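PDB 5BN3: V-type ATP synthase alpha chain, which forms the A subunit of a V-type ATP synthase, joining an N-terminal beta barrel, a barrel-sandwich domain, a P-loop nucleotide-binding domain and a helical C-terminal domain. Local coordinates for residues E141-V146 and Q311-V316; G129-T134 and T365-E370; S218-G223 and R396-L401. All blocks are in the same frame, centred on the assembly; numbering follows the deposited sequence.

Overall arrangement
Interactions 1 and 2 lie side by side, their centres about 8 Å apart, and both join the barrel-sandwich domain to the nucleotide-binding domain. They share the antiparallel sheet in which strands 131-137 and 140-145 are neighbours, and along the chain interaction 1 is nested within the loop that interaction 2 closes. Interaction 3 is internal to the nucleotide-binding domain, with its centre about 26 Å from that of interaction 1 and about 30 Å from that of interaction 2; its segments alternate along the chain with those of both. Strands 314-320 and 218-222 belong to one mixed sheet, which therefore links the domain junction at interaction 1 to the strand entering the P-loop at interaction 3.

Interaction 1: residues E141-V146 and Q311-V316; sequences EHRIIV and QGYSVV
Arg143 and Gln311 are joined by two hydrogen bonds. Arg143 NH1 gives one to Gln311 O (2.8 Å, 162°), with the oxygen in the guanidinium plane; Arg143 N gives the other to Gln311 OE1 at 3.0 Å, from above the amide carbonyl plane rather than on a lone pair. Glu141 OE1 accepts from Arg143 NE at 2.9 Å, also in the guanidinium plane, a salt bridge along the same strand. The group lies over one face of the Tyr313 ring, centres 4.2 Å apart and planes at 16°, a cation-pi stack. Tyr313 OH donates to Glu141 O, modelled very short at 2.5 Å. Between Gln311 and Tyr313, Gly312 takes the positive phi of a Schellman motif that ends the preceding helix, a conformation that suits glycine.

Outward, the extended Gln311 chain lays CB and CG against Arg143 CB, while Ile145 CD1 touches Gln311 CG at 4.1 Å, the side chains crossing at about a right angle. Buried His142 is hydrogen-bonded through NE2 to Tyr307 OH and through ND1 to Glu137. Arginine suits its place because in-plane bonds from NE and NH1 fix the guanidinium's rotation and leave a face for the ring.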
# COMPACT_ATOMS: atom_id res chain seq x y z
N GLU A 141 -52.52 13.40 -10.12
CA GLU A 141 -53.21 14.21 -9.13
C GLU A 141 -52.21 14.85 -8.16
O GLU A 141 -51.86 14.27 -7.13
CB GLU A 141 -54.24 13.39 -8.35
CG GLU A 141 -55.01 14.19 -7.32
CD GLU A 141 -55.93 13.34 -6.45
OE1 GLU A 141 -55.63 13.19 -5.25
OE2 GLU A 141 -56.95 12.84 -6.97
N HIS A 142 -51.75 16.05 -8.50
CA HIS A 142 -50.82 16.77 -7.64
C HIS A 142 -51.59 17.36 -6.47
O HIS A 142 -52.51 18.16 -6.65
CB HIS A 142 -50.12 17.88 -8.43
CG HIS A 142 -48.90 18.42 -7.75
ND1 HIS A 142 -47.71 18.63 -8.41
CD2 HIS A 142 -48.69 18.82 -6.47
CE1 HIS A 142 -46.82 19.12 -7.57
NE2 HIS A 142 -47.39 19.25 -6.39
N ARG A 143 -51.21 16.95 -5.26
CA ARG A 143 -51.87 17.44 -4.06
C ARG A 143 -51.17 18.67 -3.50
O ARG A 143 -50.00 18.62 -3.13
CB ARG A 143 -51.96 16.31 -3.02
CG ARG A 143 -52.90 15.20 -3.46
CD ARG A 143 -52.66 13.90 -2.72
NE ARG A 143 -53.47 12.81 -3.28
CZ ARG A 143 -53.31 11.53 -2.99
NH1 ARG A 143 -52.38 11.14 -2.13
NH2 ARG A 143 -54.09 10.62 -3.55
N ILE A 144 -51.90 19.78 -3.47
CA ILE A 144 -51.36 21.03 -2.96
C ILE A 144 -51.37 20.99 -1.43
O ILE A 144 -52.41 21.17 -0.80
CB ILE A 144 -52.16 22.24 -3.47
CG1 ILE A 144 -52.34 22.15 -4.99
CG2 ILE A 144 -51.47 23.54 -3.08
CD1 ILE A 144 -51.02 22.06 -5.76
N ILE A 145 -50.20 20.73 -0.85
CA ILE A 145 -50.07 20.69 0.60
C ILE A 145 -49.50 22.01 1.10
O ILE A 145 -48.50 22.50 0.59
CB ILE A 145 -49.19 19.51 1.06
CG1 ILE A 145 -47.87 19.47 0.29
CG2 ILE A 145 -49.93 18.19 0.87
CD1 ILE A 145 -46.90 18.42 0.78
N VAL A 146 -50.17 22.59 2.09
CA VAL A 146 -49.72 23.85 2.67
C VAL A 146 -48.41 23.62 3.42
O VAL A 146 -48.17 22.51 3.91
CB VAL A 146 -50.79 24.44 3.62
CG1 VAL A 146 -52.08 24.70 2.86
CG2 VAL A 146 -51.06 23.51 4.78
N GLN A 311 -47.38 14.14 0.19
CA GLN A 311 -48.71 14.14 -0.41
C GLN A 311 -49.38 12.78 -0.24
O GLN A 311 -50.52 12.58 -0.66
CB GLN A 311 -48.64 14.50 -1.90
CG GLN A 311 -48.08 15.89 -2.19
CD GLN A 311 -47.93 16.16 -3.67
OE1 GLN A 311 -48.67 15.62 -4.50
NE2 GLN A 311 -46.97 17.00 -4.02
N GLY A 312 -48.66 11.84 0.36
CA GLY A 312 -49.19 10.50 0.57
C GLY A 312 -48.93 9.61 -0.63
O GLY A 312 -49.71 8.70 -0.93
N TYR A 313 -47.83 9.87 -1.32
CA TYR A 313 -47.45 9.08 -2.48
C TYR A 313 -46.20 8.24 -2.22
O TYR A 313 -45.45 8.50 -1.27
CB TYR A 313 -47.23 9.98 -3.70
CG TYR A 313 -48.50 10.53 -4.32
CD1 TYR A 313 -49.44 9.68 -4.88
CD2 TYR A 313 -48.74 11.90 -4.37
CE1 TYR A 313 -50.59 10.17 -5.46
CE2 TYR A 313 -49.89 12.40 -4.94
CZ TYR A 313 -50.81 11.53 -5.49
OH TYR A 313 -51.96 12.02 -6.07
N SER A 314 -45.99 7.23 -3.06
CA SER A 314 -44.76 6.45 -3.00
C SER A 314 -43.79 7.00 -4.04
O SER A 314 -44.17 7.23 -5.20
CB SER A 314 -45.04 4.97 -3.26
OG SER A 314 -45.51 4.76 -4.58
N VAL A 315 -42.55 7.23 -3.62
CA VAL A 315 -41.55 7.87 -4.46
C VAL A 315 -40.28 7.02 -4.47
O VAL A 315 -39.94 6.40 -3.46
CB VAL A 315 -41.20 9.28 -3.93
CG1 VAL A 315 -40.27 10.01 -4.88
CG2 VAL A 315 -42.46 10.09 -3.72
N VAL A 316 -39.60 6.98 -5.61
CA VAL A 316 -38.26 6.40 -5.66
C VAL A 316 -37.26 7.43 -6.20
O VAL A 316 -37.53 8.12 -7.18
CB VAL A 316 -38.21 5.10 -6.49
CG1 VAL A 316 -38.78 5.31 -7.88
CG2 VAL A 316 -36.78 4.57 -6.58

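Interaction 2: residues G129-T134 and T365-E370; sequences GDIIGT and TLNDLE
Asn367 sets its CB and amide against the oxygen end of the Gly129 carbonyl, with Asn367 CB 3.3 Å from Gly129 O. The same side chain then bonds to that oxygen: Asn367 ND2 donates to Gly129 O over 2.8 Å with an N-H...O angle of 149°, approaching nearly along the C=O axis, and the acceptor lies 18° out of the amide plane. Asn367 ND2 also donates to Asp310 O, so this amide nitrogen holds two backbone carbonyls.

The torsion explains how one residue can do this. With chi1 at 55°, Asn367 CG sits between its own backbone N and carbonyl carbon, which folds the amide back over the turn. OD1 then accepts from Leu369 N at 3.3 Å, closing an Asx turn, while ND2 faces segment 129-134. Leu369 N is shared with Thr365 OG1 at 2.9 Å. Asparagine suits the place because its OD1 accepts within its own loop while its NH2 serves two carbonyls, one in each domain.

Around this polar centre the packing is light. Gly129, at positive phi and without a side chain, lets Leu366 CB approach its CA to 4.1 Å. Ile131 stretches its CG1 branch past the amide, CG1 lying 3.8 Å from Asn367 ND2, and its CD1 meets Leu369 CD1 at 3.7 Å, the two chains crossing at about a right angle. Asp130 turns its OD2 to Lys127 N, and Asp368 forms a salt bridge with Lys191.

The type I turn from Thr365 to Asp368 belongs to the loop between strands 361-364 and 370-379 of the nucleotide-binding sheet. It rests against Gly129, just before strand 131-137, and against Ile131 at its start, which also touches Ile145 of the adjacent strand 140-145.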
# COMPACT_ATOMS: atom_id res chain seq x y z
N GLY A 129 -49.07 20.99 6.35
CA GLY A 129 -49.03 19.76 5.59
C GLY A 129 -50.38 19.28 5.08
O GLY A 129 -50.45 18.27 4.37
N ASP A 130 -51.45 20.00 5.42
CA ASP A 130 -52.79 19.62 4.97
C ASP A 130 -52.96 19.80 3.46
O ASP A 130 -52.39 20.72 2.87
CB ASP A 130 -53.86 20.44 5.70
CG ASP A 130 -54.10 19.96 7.12
OD1 ASP A 130 -53.74 18.81 7.43
OD2 ASP A 130 -54.67 20.73 7.91
N ILE A 131 -53.75 18.92 2.85
CA ILE A 131 -54.09 19.04 1.44
C ILE A 131 -55.21 20.06 1.27
O ILE A 131 -56.35 19.82 1.67
CB ILE A 131 -54.52 17.69 0.85
CG1 ILE A 131 -53.39 16.66 0.98
CG2 ILE A 131 -54.93 17.84 -0.61
CD1 ILE A 131 -53.79 15.26 0.55
N ILE A 132 -54.89 21.21 0.67
CA ILE A 132 -55.86 22.28 0.50
C ILE A 132 -56.64 22.13 -0.81
O ILE A 132 -57.71 22.70 -0.98
CB ILE A 132 -55.18 23.67 0.58
CG1 ILE A 132 -56.21 24.78 0.83
CG2 ILE A 132 -54.36 23.96 -0.67
CD1 ILE A 132 -55.60 26.12 1.12
N GLY A 133 -56.08 21.33 -1.73
CA GLY A 133 -56.72 21.07 -3.00
C GLY A 133 -55.85 20.24 -3.93
O GLY A 133 -54.77 19.81 -3.54
N THR A 134 -56.33 20.00 -5.15
CA THR A 134 -55.58 19.21 -6.12
C THR A 134 -55.42 19.91 -7.46
O THR A 134 -56.24 20.75 -7.85
CB THR A 134 -56.21 17.82 -6.36
OG1 THR A 134 -57.56 17.97 -6.82
CG2 THR A 134 -56.21 17.00 -5.08
N THR A 365 -47.55 10.89 7.16
CA THR A 365 -47.36 12.29 6.79
C THR A 365 -48.03 13.24 7.78
O THR A 365 -48.79 12.81 8.64
CB THR A 365 -47.90 12.57 5.38
OG1 THR A 365 -49.33 12.41 5.37
CG2 THR A 365 -47.28 11.63 4.37
N LEU A 366 -47.74 14.53 7.65
CA LEU A 366 -48.34 15.54 8.51
C LEU A 366 -49.86 15.58 8.35
O LEU A 366 -50.57 15.96 9.28
CB LEU A 366 -47.74 16.93 8.23
CG LEU A 366 -46.29 17.16 8.67
CD1 LEU A 366 -45.86 18.60 8.45
CD2 LEU A 366 -46.13 16.78 10.12
N ASN A 367 -50.34 15.18 7.18
CA ASN A 367 -51.78 15.13 6.91
C ASN A 367 -52.37 13.74 7.14
O ASN A 367 -53.45 13.42 6.63
CB ASN A 367 -52.08 15.61 5.48
CG ASN A 367 -51.30 14.85 4.42
OD1 ASN A 367 -51.23 13.62 4.44
ND2 ASN A 367 -50.72 15.59 3.47
N ASP A 368 -51.66 12.92 7.92
CA ASP A 368 -52.12 11.60 8.34
C ASP A 368 -52.30 10.57 7.22
O ASP A 368 -52.99 9.57 7.40
CB ASP A 368 -53.39 11.70 9.19
CG ASP A 368 -53.16 12.40 10.51
OD1 ASP A 368 -52.57 11.78 11.42
OD2 ASP A 368 -53.58 13.57 10.65
N LEU A 369 -51.66 10.81 6.08
CA LEU A 369 -51.63 9.81 5.02
C LEU A 369 -50.33 9.01 5.12
O LEU A 369 -49.44 9.37 5.89
CB LEU A 369 -51.77 10.47 3.64
CG LEU A 369 -53.09 11.19 3.37
CD1 LEU A 369 -53.04 11.98 2.08
CD2 LEU A 369 -54.25 10.21 3.34
N GLU A 370 -50.23 7.93 4.35
CA GLU A 370 -49.00 7.15 4.30
C GLU A 370 -48.24 7.47 3.02
O GLU A 370 -48.81 7.47 1.93
CB GLU A 370 -49.29 5.66 4.39

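Interaction 3: residues S218-G223 and R396-L401; sequences SAAVPG and RLVGAL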
# COMPACT_ATOMS: atom_id res chain seq x y z
N SER A 218 -33.84 1.32 1.17
CA SER A 218 -32.73 1.86 0.40
C SER A 218 -31.78 0.76 -0.02
O SER A 218 -31.69 -0.27 0.65
CB SER A 218 -32.00 2.94 1.21
OG SER A 218 -31.57 2.43 2.46
N ALA A 219 -31.06 0.99 -1.12
CA ALA A 219 -30.10 0.02 -1.62
C ALA A 219 -28.91 0.72 -2.25
O ALA A 219 -29.03 1.83 -2.77
CB ALA A 219 -30.74 -0.91 -2.63
N ALA A 220 -27.75 0.05 -2.22
CA ALA A 220 -26.56 0.55 -2.89
C ALA A 220 -26.26 -0.30 -4.12
O ALA A 220 -26.42 -1.53 -4.09
CB ALA A 220 -25.38 0.54 -1.94
N VAL A 221 -25.82 0.34 -5.20
CA VAL A 221 -25.44 -0.37 -6.42
C VAL A 221 -24.01 -0.00 -6.82
O VAL A 221 -23.80 0.85 -7.68
CB VAL A 221 -26.38 -0.05 -7.60
CG1 VAL A 221 -26.12 -0.99 -8.77
CG2 VAL A 221 -27.84 -0.14 -7.18
N PRO A 222 -23.01 -0.64 -6.18
CA PRO A 222 -21.62 -0.38 -6.56
C PRO A 222 -21.16 -1.32 -7.66
O PRO A 222 -21.63 -2.46 -7.74
CB PRO A 222 -20.85 -0.67 -5.27
CG PRO A 222 -21.66 -1.74 -4.61
CD PRO A 222 -23.11 -1.46 -4.96
N GLY A 223 -20.26 -0.83 -8.51
CA GLY A 223 -19.70 -1.63 -9.58
C GLY A 223 -18.59 -0.88 -10.28
O GLY A 223 -18.52 0.35 -10.20
N ARG A 396 -23.23 0.61 5.53
CA ARG A 396 -23.68 0.69 6.92
C ARG A 396 -24.89 1.62 7.07
O ARG A 396 -25.36 1.86 8.17
CB ARG A 396 -22.53 1.10 7.84
CG ARG A 396 -21.36 0.13 7.81
CD ARG A 396 -20.56 0.16 9.10
NE ARG A 396 -20.10 1.51 9.43
CZ ARG A 396 -19.01 2.07 8.93
NH1 ARG A 396 -18.27 1.41 8.05
NH2 ARG A 396 -18.67 3.30 9.29
N LEU A 397 -25.39 2.11 5.94
CA LEU A 397 -26.53 3.02 5.94
C LEU A 397 -27.76 2.46 5.21
O LEU A 397 -28.89 2.80 5.55
CB LEU A 397 -26.14 4.38 5.33
CG LEU A 397 -25.09 5.21 6.07
CD1 LEU A 397 -24.67 6.42 5.24
CD2 LEU A 397 -25.62 5.66 7.42
N VAL A 398 -27.53 1.61 4.21
CA VAL A 398 -28.62 1.13 3.36
C VAL A 398 -29.14 -0.26 3.75
O VAL A 398 -28.53 -0.95 4.57
CB VAL A 398 -28.23 1.13 1.86
CG1 VAL A 398 -27.85 2.54 1.43
CG2 VAL A 398 -27.08 0.16 1.60
N GLY A 399 -30.27 -0.66 3.17
CA GLY A 399 -30.92 -1.90 3.54
C GLY A 399 -30.59 -3.08 2.63
O GLY A 399 -30.96 -4.22 2.93
N ALA A 400 -29.90 -2.81 1.53
CA ALA A 400 -29.48 -3.88 0.62
C ALA A 400 -28.25 -3.52 -0.19
O ALA A 400 -28.00 -2.35 -0.49
CB ALA A 400 -30.61 -4.27 -0.31
N LEU A 401 -27.48 -4.55 -0.55
CA LEU A 401 -26.36 -4.41 -1.47
C LEU A 401 -26.70 -5.10 -2.79
O LEU A 401 -26.87 -6.31 -2.83
CB LEU A 401 -25.09 -5.03 -0.88
CG LEU A 401 -23.90 -5.25 -1.81
CD1 LEU A 401 -23.47 -3.93 -2.43
CD2 LEU A 401 -22.73 -5.90 -1.09
O HOH W 1 -31.34 4.33 4.20
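Ser218, Ala219 and Ala220 run beside Val398 to Leu401 at the start of a P-loop: strand 218-222 leads into Gly223, and the residues that follow line the ADP pocket. The two segments run 60° apart and make a single beta bridge, at Ala220 and Leu401.

Backbone bonds set the register. Ala220 N donates to Ala400 O at 3.0 Å with an N-H...O angle of 166°. Near the other end Gly399 N reaches Ser218 O at 2.9 Å, from well above the carbonyl plane, and makes a weak hydrogen bond to Ser218 OG as well. Ala219 and Val221 turn their own backbone bonds to strand 370-379, so strand 218-222 is held along both edges. Ala219 CA also makes a C-H...O contact with Ala400 O.

The apolar contacts are all buried. Small side chains allow the backbones to come close: Ala219 and Ala400 have their CA atoms 4.5 Å apart and their methyl groups in contact. Val398, branched at CB, spreads over two residues, with CG2 against Ala220 CB at 3.9 Å and CG1 beside Ser218. Leu401 CB points away from segment 218-223, but chi1 of 167° and the bend at chi2 bring CD1 back to the Pro222 ring, 3.6 Å from Pro222 CD. Proline offers a rigid apolar surface here, just ahead of the P-loop.

Contacts with other subunits lie at the margins: Arg396 NE is hydrogen-bonded to Asn230 of one neighbouring NEQ263 chain, and Gly223 O accepts from Tyr297 of a second NEQ263 chain.

One water completes the polar set. Ser218 OG donates to it at 2.6 Å, and the water in turn donates a hydrogen bond to Leu397 O, 3.2 Å away.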